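Local coordinates for protein cycloalternan-forming enzyme (Listeria monocytogenes serovar 1/2a, PDB 5F7U) that belongs to glycoside hydrolase family 31, a multidomain enzyme built around a TIM barrel, with a family 6 carbohydrate-binding module near its C terminus, at residues Val878-Asp889 with Gln929-Pro940; Leu899-Gly908 with Leu917-Lys925. The protein carries 1 engineered substitution. All blocks are in the same frame, centred on the assembly; numbering follows the deposited sequence.

Interaction 1 of 2, residues Val878-Asp889 with Gln929-Pro940; sequences VFSTEPTSVTID and QAIVLNGVNHAP
The methyl CB of A939 sits almost centrally over one face of the F879 ring, 3.4 Å from its centroid and 9° off the normal, a CH-pi contact. Close by, the H938 ring meets F879 obliquely, and a water linking F879 O to A939 N lies over one H938 face, toward the rim. H938 NE2 is hydrogen-bonded to E767 OE2. The ring contact lies at the end of strand 874-879, in one sheet of a beta sandwich; from there the linkers 880-884 and 935-940 run to the antiparallel pair 885-888/929-934 in the facing sheet. T881 OG1, set between its own backbone N and carbonyl carbon (chi1 60°), accepts the N937 amide (N to OG1 2.7 Å), while T881 N donates to N937 O (2.9 Å), a reciprocal grip. T881 OG1 also donates to a water that reaches E882 O and G935 O. V936 CG1 leans against the P883 ring, 3.7 Å from its CG. From S885 on, the strands pair regularly: S885 with N934 and T887 with V932 are hydrogen-bonded pairs, while V886-L933 and I888-I931 are non-hydrogen-bonded. These last four side chains form the inner face, V886, I888 and I931 packing on strand 917-922. L933 reaches across to the other sheet, its CD2 tip to tip with V878, 3.8 Å from CB. On the outer face, T887 and V932 lie side by side, OG1 3.5 Å from V932 CB, and two waters join T887 OG1 to A930 O and to N934 OD1. The pairing ends at D889, whose backbone N donates to A930 O (2.8 Å). Its carboxylate folds back to accept the same residue's amide, A930 N meeting OD1 at 2.8 Å from above the carboxylate plane, 36° out of it.

Interaction 2 of 2, residues Leu899-Gly908 with Leu917-Lys925; sequences LDAFNEATTG and LTYVKAAAK
K921 runs its aliphatic chain past the F902 ring to the C-terminal end of helix 899-904. Its CB lies 3.7 Å from F902 CZ, CG faces T906 O, and CD comes within 3.3 Å of A905 O. A bend at the third torsion, chi3 -77°, then carries CE over one face of the ring, offset toward the rim, and NZ to F902 O in the last turn (2.9 Å) and A905 O just past the helix end (3.2 Å). NZ donates to both and to two waters, which bridge to N903 OD1 and to A905 O; three protons serve four acceptors, so at least one is shared, and NZ to A905 O is the longest bond. N903 ND2 is hydrogen-bonded to D808 O. NZ also makes a longer cation-pi contact, 5.0 Å from the F902 centroid. K921 belongs to a beta hairpin, strands 908-912 and 917-922, at one sheet edge of the sandwich: its N donates to G908 O (2.8 Å), and G908 N returns a longer bond to K921 O. On the opposite face of F902, Y919 presents its ring edge in a T-shaped stack, planes 75° apart. Beyond, L899 CD1 meets the Y919 ring obliquely, 3.9 Å from CE2.

Overall arrangement
Strand 874-879 belongs to the mixed sheet of the sandwich. After it the chain crosses to the facing sheet at strand 885-888, then returns through helix 899-904 to strand 908-912 of the first sheet. Interaction 2 closes the short hairpin loop to strand 917-922, tying the helix to it. The chain crosses over again to strand 929-934, where interaction 1 closes the longer loop from 878-889, so interaction 2 is nested inside interaction 1. The two contacts meet where strand 917-922 lies beside 874-879 in the mixed sheet, with T918 next to V878 and S880. Beyond interaction 1, the chain continues to strand 941-942.

Interaction 1 of 2, residues Val878-Asp889 with Gln929-Pro940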
ATOM      1  N   VAL A 878      26.494  15.101  -9.049  1.00 18.17           N
ATOM      2  CA  VAL A 878      27.015  13.812  -9.514  1.00 17.98           C
ATOM      3  C   VAL A 878      27.966  13.233  -8.471  1.00 17.80           C
ATOM      4  O   VAL A 878      28.962  13.873  -8.105  1.00 18.43           O
ATOM      5  CB  VAL A 878      27.754  13.959 -10.872  1.00 18.55           C
ATOM      6  CG1 VAL A 878      28.125  12.597 -11.448  1.00 18.46           C
ATOM      7  CG2 VAL A 878      26.923  14.744 -11.877  1.00 19.02           C
ATOM      8  N   PHE A 879      27.697  11.993  -8.054  1.00 17.23           N
ATOM      9  CA  PHE A 879      28.555  11.275  -7.090  1.00 17.03           C
ATOM     10  C   PHE A 879      29.825  10.860  -7.830  1.00 17.70           C
ATOM     11  O   PHE A 879      29.765  10.043  -8.757  1.00 17.98           O
ATOM     12  CB  PHE A 879      27.787  10.060  -6.546  1.00 16.25           C
ATOM     13  CG  PHE A 879      28.415   9.388  -5.345  1.00 15.81           C
ATOM     14  CD1 PHE A 879      28.687  10.097  -4.163  1.00 15.81           C
ATOM     15  CD2 PHE A 879      28.650   7.999  -5.363  1.00 15.53           C
ATOM     16  CE1 PHE A 879      29.211   9.444  -3.033  1.00 15.69           C
ATOM     17  CE2 PHE A 879      29.188   7.355  -4.253  1.00 15.29           C
ATOM     18  CZ  PHE A 879      29.456   8.068  -3.084  1.00 15.24           C
ATOM     19  N   SER A 880      30.959  11.459  -7.466  1.00 18.02           N
ATOM     20  CA  SER A 880      32.236  11.202  -8.157  1.00 18.57           C
ATOM     21  C   SER A 880      33.358  11.908  -7.443  1.00 18.89           C
ATOM     22  O   SER A 880      33.113  12.723  -6.561  1.00 18.54           O
ATOM     23  CB  SER A 880      32.202  11.725  -9.610  1.00 19.37           C
ATOM     24  OG  SER A 880      32.335  13.147  -9.652  1.00 20.17           O
ATOM     25  N   THR A 881      34.595  11.619  -7.849  1.00 19.38           N
ATOM     26  CA  THR A 881      35.724  12.449  -7.413  1.00 20.08           C
ATOM     27  C   THR A 881      35.681  13.797  -8.144  1.00 20.99           C
ATOM     28  O   THR A 881      34.876  13.988  -9.058  1.00 20.85           O
ATOM     29  CB  THR A 881      37.074  11.765  -7.659  1.00 20.45           C
ATOM     30  OG1 THR A 881      37.211  11.504  -9.061  1.00 20.62           O
ATOM     31  CG2 THR A 881      37.164  10.472  -6.858  1.00 19.95           C
ATOM     32  N   GLU A 882      36.567  14.712  -7.752  1.00 22.02           N
ATOM     33  CA  GLU A 882      36.577  16.067  -8.315  1.00 22.92           C
ATOM     34  C   GLU A 882      37.012  16.108  -9.782  1.00 22.94           C
ATOM     35  O   GLU A 882      38.108  15.646 -10.095  1.00 23.30           O
ATOM     36  CB  GLU A 882      37.496  16.973  -7.500  1.00 24.69           C
ATOM     37  CG  GLU A 882      37.405  18.439  -7.915  1.00 27.00           C
ATOM     38  CD  GLU A 882      38.117  19.378  -6.955  1.00 29.31           C
ATOM     39  OE1 GLU A 882      38.890  18.896  -6.109  1.00 30.61           O
ATOM     40  OE2 GLU A 882      37.907  20.605  -7.057  1.00 30.74           O
ATOM     41  N   PRO A 883      36.185  16.703 -10.670  1.00 22.63           N
ATOM     42  CA  PRO A 883      36.592  16.838 -12.078  1.00 23.09           C
ATOM     43  C   PRO A 883      37.809  17.725 -12.282  1.00 23.92           C
ATOM     44  O   PRO A 883      38.115  18.583 -11.436  1.00 24.17           O
ATOM     45  CB  PRO A 883      35.386  17.530 -12.739  1.00 23.12           C
ATOM     46  CG  PRO A 883      34.252  17.334 -11.811  1.00 22.46           C
ATOM     47  CD  PRO A 883      34.859  17.312 -10.433  1.00 22.24           C
ATOM     48  N   THR A 884      38.486  17.513 -13.406  1.00 24.14           N
ATOM     49  CA  THR A 884      39.530  18.428 -13.860  1.00 25.07           C
ATOM     50  C   THR A 884      38.941  19.527 -14.749  1.00 25.59           C
ATOM     51  O   THR A 884      39.510  20.611 -14.856  1.00 26.44           O
ATOM     52  CB  THR A 884      40.659  17.690 -14.599  1.00 25.45           C
ATOM     53  OG1 THR A 884      40.108  16.894 -15.651  1.00 25.12           O
ATOM     54  CG2 THR A 884      41.413  16.781 -13.634  1.00 25.29           C
ATOM     55  N   SER A 885      37.818  19.230 -15.399  1.00 25.10           N
ATOM     56  CA  SER A 885      37.028  20.222 -16.130  1.00 25.57           C
ATOM     57  C   SER A 885      35.622  19.704 -16.339  1.00 24.90           C
ATOM     58  O   SER A 885      35.366  18.496 -16.224  1.00 24.13           O
ATOM     59  CB  SER A 885      37.662  20.567 -17.481  1.00 26.44           C
ATOM     60  OG  SER A 885      37.618  19.457 -18.358  1.00 26.17           O
ATOM     61  N   VAL A 886      34.705  20.626 -16.624  1.00 25.18           N
ATOM     62  CA  VAL A 886      33.329  20.269 -16.988  1.00 24.72           C
ATOM     63  C   VAL A 886      32.982  21.077 -18.227  1.00 25.47           C
ATOM     64  O   VAL A 886      33.261  22.263 -18.275  1.00 25.92           O
ATOM     65  CB  VAL A 886      32.317  20.539 -15.848  1.00 23.99           C
ATOM     66  CG1 VAL A 886      30.894  20.174 -16.269  1.00 23.57           C
ATOM     67  CG2 VAL A 886      32.686  19.740 -14.602  1.00 23.39           C
ATOM     68  N   THR A 887      32.388  20.421 -19.219  1.00 25.52           N
ATOM     69  CA  THR A 887      31.929  21.102 -20.423  1.00 26.38           C
ATOM     70  C   THR A 887      30.429  20.954 -20.595  1.00 25.96           C
ATOM     71  O   THR A 887      29.821  19.978 -20.131  1.00 25.05           O
ATOM     72  CB  THR A 887      32.605  20.551 -21.691  1.00 27.18           C
ATOM     73  OG1 THR A 887      32.339  19.148 -21.775  1.00 26.81           O
ATOM     74  CG2 THR A 887      34.110  20.801 -21.672  1.00 27.97           C
ATOM     75  N   ILE A 888      29.834  21.941 -21.253  1.00 26.54           N
ATOM     76  CA  ILE A 888      28.450  21.855 -21.676  1.00 26.71           C
ATOM     77  C   ILE A 888      28.471  22.217 -23.148  1.00 28.03           C
ATOM     78  O   ILE A 888      28.944  23.290 -23.516  1.00 28.67           O
ATOM     79  CB  ILE A 888      27.510  22.788 -20.883  1.00 26.34           C
ATOM     80  CG1 ILE A 888      27.575  22.463 -19.378  1.00 25.73           C
ATOM     81  CG2 ILE A 888      26.085  22.652 -21.417  1.00 26.13           C
ATOM     82  CD1 ILE A 888      26.641  23.278 -18.495  1.00 25.71           C
ATOM     83  N   ASP A 889      27.986  21.294 -23.978  1.00 28.52           N
ATOM     84  CA  ASP A 889      28.050  21.415 -25.443  1.00 30.02           C
ATOM     85  C   ASP A 889      29.481  21.662 -25.954  1.00 31.25           C
ATOM     86  O   ASP A 889      29.692  22.395 -26.929  1.00 31.90           O
ATOM     87  CB  ASP A 889      27.031  22.463 -25.957  1.00 30.87           C
ATOM     88  CG  ASP A 889      25.578  22.035 -25.722  1.00 30.72           C
ATOM     89  OD1 ASP A 889      25.312  20.821 -25.635  1.00 29.77           O
ATOM     90  OD2 ASP A 889      24.689  22.924 -25.642  1.00 31.58           O
ATOM     91  N   GLN A 929      21.237  19.647 -24.114  1.00 27.58           N
ATOM     92  CA  GLN A 929      22.577  20.077 -23.705  1.00 26.75           C
ATOM     93  C   GLN A 929      23.395  18.874 -23.292  1.00 25.64           C
ATOM     94  O   GLN A 929      22.927  18.041 -22.524  1.00 25.05           O
ATOM     95  CB  GLN A 929      22.521  21.103 -22.568  1.00 26.31           C
ATOM     96  CG  GLN A 929      21.905  22.436 -22.993  1.00 26.95           C
ATOM     97  CD  GLN A 929      21.921  23.446 -21.875  1.00 26.97           C
ATOM     98  OE1 GLN A 929      20.979  23.526 -21.082  1.00 26.78           O
ATOM     99  NE2 GLN A 929      22.999  24.215 -21.789  1.00 27.11           N
ATOM    100  N   ALA A 930      24.620  18.800 -23.798  1.00 25.53           N
ATOM    101  CA  ALA A 930      25.510  17.675 -23.525  1.00 25.03           C
ATOM    102  C   ALA A 930      26.539  18.058 -22.457  1.00 24.39           C
ATOM    103  O   ALA A 930      27.457  18.836 -22.729  1.00 25.10           O
ATOM    104  CB  ALA A 930      26.183  17.218 -24.816  1.00 26.01           C
ATOM    105  N   ILE A 931      26.381  17.511 -21.248  1.00 23.38           N
ATOM    106  CA  ILE A 931      27.250  17.834 -20.111  1.00 22.66           C
ATOM    107  C   ILE A 931      28.281  16.716 -19.997  1.00 22.43           C
ATOM    108  O   ILE A 931      27.919  15.540 -20.013  1.00 22.26           O
ATOM    109  CB  ILE A 931      26.450  17.957 -18.782  1.00 22.11           C
ATOM    110  CG1 ILE A 931      25.415  19.101 -18.860  1.00 22.43           C
ATOM    111  CG2 ILE A 931      27.384  18.139 -17.578  1.00 21.64           C
ATOM    112  CD1 ILE A 931      24.385  19.080 -17.733  1.00 22.06           C
ATOM    113  N   VAL A 932      29.560  17.077 -19.917  1.00 22.44           N
ATOM    114  CA  VAL A 932      30.614  16.074 -19.701  1.00 22.14           C
ATOM    115  C   VAL A 932      31.469  16.474 -18.506  1.00 21.84           C
ATOM    116  O   VAL A 932      31.977  17.610 -18.449  1.00 22.62           O
ATOM    117  CB  VAL A 932      31.496  15.855 -20.957  1.00 23.30           C
ATOM    118  CG1 VAL A 932      32.536  14.784 -20.695  1.00 23.22           C
ATOM    119  CG2 VAL A 932      30.648  15.457 -22.159  1.00 23.89           C
ATOM    120  N   LEU A 933      31.622  15.547 -17.559  1.00 21.05           N
ATOM    121  CA  LEU A 933      32.567  15.699 -16.454  1.00 20.97           C
ATOM    122  C   LEU A 933      33.836  14.945 -16.824  1.00 21.46           C
ATOM    123  O   LEU A 933      33.788  13.736 -17.093  1.00 21.32           O
ATOM    124  CB  LEU A 933      31.990  15.131 -15.142  1.00 20.20           C
ATOM    125  CG  LEU A 933      30.872  15.873 -14.408  1.00 20.06           C
ATOM    126  CD1 LEU A 933      29.566  15.909 -15.198  1.00 20.29           C
ATOM    127  CD2 LEU A 933      30.609  15.156 -13.088  1.00 19.79           C
ATOM    128  N   ASN A 934      34.958  15.660 -16.845  1.00 22.23           N
ATOM    129  CA  ASN A 934      36.263  15.063 -17.196  1.00 23.26           C
ATOM    130  C   ASN A 934      37.155  14.854 -15.996  1.00 22.81           C
ATOM    131  O   ASN A 934      37.102  15.614 -15.032  1.00 22.46           O
ATOM    132  CB  ASN A 934      37.010  15.943 -18.193  1.00 25.03           C
ATOM    133  CG  ASN A 934      36.274  16.086 -19.507  1.00 26.22           C
ATOM    134  OD1 ASN A 934      35.850  17.194 -19.879  1.00 27.50           O
ATOM    135  ND2 ASN A 934      36.108  14.982 -20.217  1.00 26.41           N
ATOM    136  N   GLY A 935      37.989  13.826 -16.069  1.00 23.09           N
ATOM    137  CA  GLY A 935      38.944  13.541 -15.008  1.00 23.41           C
ATOM    138  C   GLY A 935      38.332  13.006 -13.728  1.00 22.37           C
ATOM    139  O   GLY A 935      38.944  13.119 -12.666  1.00 22.69           O
ATOM    140  N   VAL A 936      37.143  12.416 -13.826  1.00 21.45           N
ATOM    141  CA  VAL A 936      36.417  11.911 -12.639  1.00 20.23           C
ATOM    142  C   VAL A 936      36.540  10.406 -12.470  1.00 20.12           C
ATOM    143  O   VAL A 936      36.561   9.665 -13.445  1.00 20.69           O
ATOM    144  CB  VAL A 936      34.911  12.245 -12.681  1.00 19.60           C
ATOM    145  CG1 VAL A 936      34.702  13.746 -12.539  1.00 19.94           C
ATOM    146  CG2 VAL A 936      34.263  11.717 -13.965  1.00 19.75           C
ATOM    147  N   ASN A 937      36.606   9.969 -11.218  1.00 19.67           N
ATOM    148  CA  ASN A 937      36.495   8.559 -10.885  1.00 19.52           C
ATOM    149  C   ASN A 937      35.314   8.293  -9.987  1.00 18.45           C
ATOM    150  O   ASN A 937      34.674   9.236  -9.518  1.00 17.77           O
ATOM    151  CB  ASN A 937      37.786   8.071 -10.252  1.00 20.15           C
ATOM    152  CG  ASN A 937      38.855   7.871 -11.286  1.00 22.04           C
ATOM    153  OD1 ASN A 937      38.723   7.015 -12.166  1.00 23.42           O
ATOM    154  ND2 ASN A 937      39.909   8.644 -11.195  1.00 22.63           N
ATOM    155  N   HIS A 938      35.000   7.013  -9.796  1.00 18.32           N
ATOM    156  CA  HIS A 938      34.013   6.614  -8.786  1.00 17.84           C
ATOM    157  C   HIS A 938      34.339   7.331  -7.477  1.00 17.32           C
ATOM    158  O   HIS A 938      35.515   7.498  -7.133  1.00 17.49           O
ATOM    159  CB  HIS A 938      34.013   5.094  -8.592  1.00 18.32           C
ATOM    160  CG  HIS A 938      32.942   4.608  -7.660  1.00 18.43           C
ATOM    161  ND1 HIS A 938      33.009   4.782  -6.293  1.00 18.34           N
ATOM    162  CD2 HIS A 938      31.788   3.947  -7.900  1.00 18.58           C
ATOM    163  CE1 HIS A 938      31.937   4.248  -5.732  1.00 18.09           C
ATOM    164  NE2 HIS A 938      31.185   3.731  -6.683  1.00 18.42           N
ATOM    165  N   ALA A 939      33.308   7.778  -6.749  1.00 16.80           N
ATOM    166  CA  ALA A 939      33.542   8.570  -5.542  1.00 16.68           C
ATOM    167  C   ALA A 939      34.380   7.798  -4.521  1.00 16.85           C
ATOM    168  O   ALA A 939      34.368   6.563  -4.534  1.00 17.00           O
ATOM    169  CB  ALA A 939      32.222   9.011  -4.926  1.00 16.39           C
ATOM    170  N   PRO A 940      35.117   8.513  -3.639  1.00 17.26           N
ATOM    171  CA  PRO A 940      35.981   7.790  -2.714  1.00 17.46           C
ATOM    172  C   PRO A 940      35.199   6.915  -1.733  1.00 17.36           C
ATOM    173  O   PRO A 940      34.017   7.187  -1.451  1.00 17.26           O
ATOM    174  CB  PRO A 940      36.676   8.908  -1.923  1.00 17.78           C
ATOM    175  CG  PRO A 940      36.611  10.103  -2.819  1.00 18.01           C
ATOM    176  CD  PRO A 940      35.292   9.973  -3.517  1.00 17.61           C
TER
HETATM  177  O   HOH W   1      30.791   7.432  -8.051  1.00 17.85           O
HETATM  178  O   HOH W   2      39.097  13.223  -9.884  1.00 27.36           O
HETATM  179  O   HOH W   3      30.181  18.903 -23.335  1.00 25.35           O
HETATM  180  O   HOH W   4      34.412  17.557 -22.561  1.00 32.49           O

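Interaction 2 of 2, residues Leu899-Gly908 with Leu917-Lys925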
ATOM      1  N   LEU A 899      30.376  27.745  -2.655  1.00 32.94           N
ATOM      2  CA  LEU A 899      28.938  27.669  -2.869  1.00 31.54           C
ATOM      3  C   LEU A 899      28.304  29.022  -3.253  1.00 31.06           C
ATOM      4  O   LEU A 899      27.427  29.058  -4.118  1.00 30.18           O
ATOM      5  CB  LEU A 899      28.249  27.028  -1.658  1.00 32.55           C
ATOM      6  CG  LEU A 899      26.840  26.472  -1.864  1.00 32.27           C
ATOM      7  CD1 LEU A 899      26.768  25.589  -3.101  1.00 30.97           C
ATOM      8  CD2 LEU A 899      26.378  25.716  -0.625  1.00 34.25           C
ATOM      9  N   ASP A 900      28.775  30.119  -2.647  1.00 32.62           N
ATOM     10  CA  ASP A 900      28.334  31.484  -2.997  1.00 33.18           C
ATOM     11  C   ASP A 900      28.529  31.811  -4.477  1.00 31.50           C
ATOM     12  O   ASP A 900      27.600  32.286  -5.133  1.00 31.29           O
ATOM     13  CB  ASP A 900      29.057  32.549  -2.148  1.00 36.23           C
ATOM     14  CG  ASP A 900      28.502  32.667  -0.733  1.00 38.85           C
ATOM     15  OD1 ASP A 900      27.558  31.925  -0.366  1.00 39.08           O
ATOM     16  OD2 ASP A 900      29.020  33.511   0.027  1.00 41.67           O
ATOM     17  N   ALA A 901      29.734  31.538  -4.983  1.00 30.87           N
ATOM     18  CA  ALA A 901      30.102  31.797  -6.377  1.00 29.96           C
ATOM     19  C   ALA A 901      29.260  30.942  -7.311  1.00 27.74           C
ATOM     20  O   ALA A 901      28.773  31.426  -8.342  1.00 27.96           O
ATOM     21  CB  ALA A 901      31.590  31.528  -6.595  1.00 30.74           C
ATOM     22  N   PHE A 902      29.076  29.680  -6.924  1.00 26.23           N
ATOM     23  CA  PHE A 902      28.216  28.753  -7.652  1.00 24.41           C
ATOM     24  C   PHE A 902      26.793  29.262  -7.791  1.00 24.42           C
ATOM     25  O   PHE A 902      26.210  29.178  -8.879  1.00 23.83           O
ATOM     26  CB  PHE A 902      28.207  27.365  -7.002  1.00 23.80           C
ATOM     27  CG  PHE A 902      27.419  26.355  -7.782  1.00 23.03           C
ATOM     28  CD1 PHE A 902      27.943  25.803  -8.955  1.00 22.21           C
ATOM     29  CD2 PHE A 902      26.133  25.973  -7.371  1.00 23.20           C
ATOM     30  CE1 PHE A 902      27.217  24.875  -9.686  1.00 22.32           C
ATOM     31  CE2 PHE A 902      25.397  25.067  -8.115  1.00 23.23           C
ATOM     32  CZ  PHE A 902      25.936  24.507  -9.267  1.00 22.73           C
ATOM     33  N   ASN A 903      26.238  29.763  -6.690  1.00 25.41           N
ATOM     34  CA  ASN A 903      24.882  30.297  -6.690  1.00 26.44           C
ATOM     35  C   ASN A 903      24.738  31.530  -7.600  1.00 27.80           C
ATOM     36  O   ASN A 903      23.745  31.659  -8.322  1.00 28.00           O
ATOM     37  CB  ASN A 903      24.420  30.554  -5.258  1.00 27.59           C
ATOM     38  CG  ASN A 903      23.997  29.266  -4.547  1.00 27.70           C
ATOM     39  OD1 ASN A 903      23.346  28.418  -5.142  1.00 27.45           O
ATOM     40  ND2 ASN A 903      24.369  29.123  -3.283  1.00 27.90           N
ATOM     41  N   GLU A 904      25.751  32.397  -7.583  1.00 29.25           N
ATOM     42  CA  GLU A 904      25.783  33.607  -8.424  1.00 31.91           C
ATOM     43  C   GLU A 904      25.991  33.341  -9.934  1.00 30.68           C
ATOM     44  O   GLU A 904      25.489  34.095 -10.771  1.00 32.30           O
ATOM     45  CB  GLU A 904      26.800  34.613  -7.863  1.00 35.52           C
ATOM     46  CG  GLU A 904      26.277  35.316  -6.608  1.00 39.59           C
ATOM     47  CD  GLU A 904      27.322  36.144  -5.866  1.00 43.74           C
ATOM     48  OE1 GLU A 904      28.099  35.573  -5.048  1.00 45.00           O
ATOM     49  OE2 GLU A 904      27.345  37.380  -6.072  1.00 46.89           O
ATOM     50  N   ALA A 905      26.693  32.259 -10.267  1.00 28.46           N
ATOM     51  CA  ALA A 905      26.980  31.858 -11.661  1.00 27.29           C
ATOM     52  C   ALA A 905      25.747  31.518 -12.497  1.00 26.84           C
ATOM     53  O   ALA A 905      24.768  30.986 -11.971  1.00 26.58           O
ATOM     54  CB  ALA A 905      27.948  30.688 -11.674  1.00 26.15           C
ATOM     55  N   THR A 906      25.798  31.846 -13.791  1.00 27.03           N
ATOM     56  CA  THR A 906      24.779  31.417 -14.773  1.00 26.81           C
ATOM     57  C   THR A 906      24.936  29.938 -15.157  1.00 25.10           C
ATOM     58  O   THR A 906      23.945  29.224 -15.320  1.00 25.24           O
ATOM     59  CB  THR A 906      24.826  32.302 -16.035  1.00 28.70           C
ATOM     60  OG1 THR A 906      24.522  33.643 -15.650  1.00 30.81           O
ATOM     61  CG2 THR A 906      23.800  31.867 -17.086  1.00 29.71           C
ATOM     62  N   THR A 907      26.182  29.521 -15.362  1.00 30.42           N
ATOM     63  CA  THR A 907      26.555  28.123 -15.547  1.00 28.68           C
ATOM     64  C   THR A 907      27.845  27.960 -14.768  1.00 28.62           C
ATOM     65  O   THR A 907      28.542  28.950 -14.508  1.00 29.64           O
ATOM     66  CB  THR A 907      26.860  27.760 -17.015  1.00 28.70           C
ATOM     67  OG1 THR A 907      27.933  28.577 -17.499  1.00 29.54           O
ATOM     68  CG2 THR A 907      25.641  27.952 -17.910  1.00 29.13           C
ATOM     69  N   GLY A 908      28.183  26.725 -14.414  1.00 27.40           N
ATOM     70  CA  GLY A 908      29.461  26.459 -13.770  1.00 27.36           C
ATOM     71  C   GLY A 908      29.447  25.135 -13.045  1.00 26.37           C
ATOM     72  O   GLY A 908      28.478  24.397 -13.148  1.00 25.30           O
ATOM     73  N   LEU A 917      30.224  15.124  -4.115  1.00 17.93           N
ATOM     74  CA  LEU A 917      29.307  15.431  -5.203  1.00 17.77           C
ATOM     75  C   LEU A 917      29.835  16.580  -6.033  1.00 18.24           C
ATOM     76  O   LEU A 917      30.223  17.609  -5.484  1.00 18.82           O
ATOM     77  CB  LEU A 917      27.938  15.831  -4.652  1.00 17.59           C
ATOM     78  CG  LEU A 917      27.148  14.759  -3.891  1.00 17.36           C
ATOM     79  CD1 LEU A 917      25.945  15.420  -3.247  1.00 17.92           C
ATOM     80  CD2 LEU A 917      26.697  13.653  -4.834  1.00 16.90           C
ATOM     81  N   THR A 918      29.838  16.379  -7.352  1.00 18.41           N
ATOM     82  CA  THR A 918      30.094  17.456  -8.306  1.00 19.12           C
ATOM     83  C   THR A 918      28.789  18.160  -8.694  1.00 19.37           C
ATOM     84  O   THR A 918      27.893  17.541  -9.274  1.00 19.08           O
ATOM     85  CB  THR A 918      30.783  16.948  -9.579  1.00 19.33           C
ATOM     86  OG1 THR A 918      31.962  16.209  -9.220  1.00 19.26           O
ATOM     87  CG2 THR A 918      31.198  18.142 -10.448  1.00 20.00           C
ATOM     88  N   TYR A 919      28.711  19.458  -8.414  1.00 20.05           N
ATOM     89  CA  TYR A 919      27.547  20.246  -8.823  1.00 20.46           C
ATOM     90  C   TYR A 919      27.820  20.815 -10.204  1.00 20.81           C
ATOM     91  O   TYR A 919      28.907  21.347 -10.428  1.00 21.30           O
ATOM     92  CB  TYR A 919      27.293  21.433  -7.881  1.00 21.37           C
ATOM     93  CG  TYR A 919      26.952  21.154  -6.417  1.00 21.44           C
ATOM     94  CD1 TYR A 919      27.238  19.926  -5.802  1.00 20.79           C
ATOM     95  CD2 TYR A 919      26.424  22.174  -5.625  1.00 22.37           C
ATOM     96  CE1 TYR A 919      26.955  19.712  -4.460  1.00 20.98           C
ATOM     97  CE2 TYR A 919      26.154  21.972  -4.277  1.00 22.58           C
ATOM     98  CZ  TYR A 919      26.421  20.742  -3.705  1.00 22.00           C
ATOM     99  OH  TYR A 919      26.159  20.539  -2.375  1.00 22.31           O
ATOM    100  N   VAL A 920      26.849  20.712 -11.117  1.00 20.63           N
ATOM    101  CA  VAL A 920      26.973  21.318 -12.460  1.00 21.05           C
ATOM    102  C   VAL A 920      25.702  22.118 -12.765  1.00 21.59           C
ATOM    103  O   VAL A 920      24.609  21.547 -12.813  1.00 21.28           O
ATOM    104  CB  VAL A 920      27.214  20.267 -13.578  1.00 20.70           C
ATOM    105  CG1 VAL A 920      27.356  20.940 -14.946  1.00 21.21           C
ATOM    106  CG2 VAL A 920      28.460  19.426 -13.293  1.00 20.45           C
ATOM    107  N   LYS A 921      25.851  23.428 -12.947  1.00 22.11           N
ATOM    108  CA  LYS A 921      24.728  24.286 -13.297  1.00 22.97           C
ATOM    109  C   LYS A 921      24.671  24.495 -14.803  1.00 23.47           C
ATOM    110  O   LYS A 921      25.653  24.941 -15.404  1.00 24.17           O
ATOM    111  CB  LYS A 921      24.831  25.637 -12.584  1.00 23.73           C
ATOM    112  CG  LYS A 921      23.647  26.567 -12.825  1.00 24.52           C
ATOM    113  CD  LYS A 921      23.822  27.860 -12.042  1.00 25.55           C
ATOM    114  CE  LYS A 921      23.508  27.693 -10.563  1.00 25.53           C
ATOM    115  NZ  LYS A 921      23.471  29.014  -9.861  1.00 26.83           N
ATOM    116  N   ALA A 922      23.521  24.165 -15.389  1.00 23.47           N
ATOM    117  CA  ALA A 922      23.229  24.429 -16.805  1.00 23.87           C
ATOM    118  C   ALA A 922      22.091  25.429 -16.871  1.00 24.78           C
ATOM    119  O   ALA A 922      21.132  25.335 -16.113  1.00 24.69           O
ATOM    120  CB  ALA A 922      22.835  23.147 -17.530  1.00 23.30           C
ATOM    121  N   ALA A 923      22.216  26.401 -17.768  1.00 25.85           N
ATOM    122  CA  ALA A 923      21.170  27.395 -17.983  1.00 27.08           C
ATOM    123  C   ALA A 923      19.927  26.745 -18.608  1.00 27.30           C
ATOM    124  O   ALA A 923      20.027  25.690 -19.235  1.00 26.95           O
ATOM    125  CB  ALA A 923      21.698  28.521 -18.867  1.00 27.86           C
ATOM    126  N   ALA A 924      18.763  27.363 -18.427  1.00 28.44           N
ATOM    127  CA  ALA A 924      17.550  26.935 -19.127  1.00 29.57           C
ATOM    128  C   ALA A 924      17.731  27.181 -20.620  1.00 30.63           C
ATOM    129  O   ALA A 924      18.101  28.284 -21.024  1.00 31.67           O
ATOM    130  CB  ALA A 924      16.323  27.687 -18.612  1.00 30.24           C
ATOM    131  N   LYS A 925      17.501  26.152 -21.427  1.00 31.10           N
ATOM    132  CA  LYS A 925      17.604  26.254 -22.895  1.00 32.35           C
ATOM    133  C   LYS A 925      16.514  25.413 -23.535  1.00 32.91           C
ATOM    134  O   LYS A 925      16.174  24.344 -23.028  1.00 32.33           O
ATOM    135  CB  LYS A 925      18.966  25.763 -23.401  1.00 32.44           C
ATOM    136  CG  LYS A 925      20.108  26.729 -23.130  1.00 33.47           C
ATOM    137  CD  LYS A 925      21.312  26.470 -24.004  1.00 34.28           C
ATOM    138  CE  LYS A 925      22.336  27.564 -23.771  1.00 35.27           C
ATOM    139  NZ  LYS A 925      23.092  27.851 -25.022  1.00 36.33           N
TER
HETATM  140  O   HOH W   5      22.097  27.908  -7.631  1.00 26.02           O
HETATM  141  O   HOH W   6      22.047  31.121 -11.419  1.00 31.79           O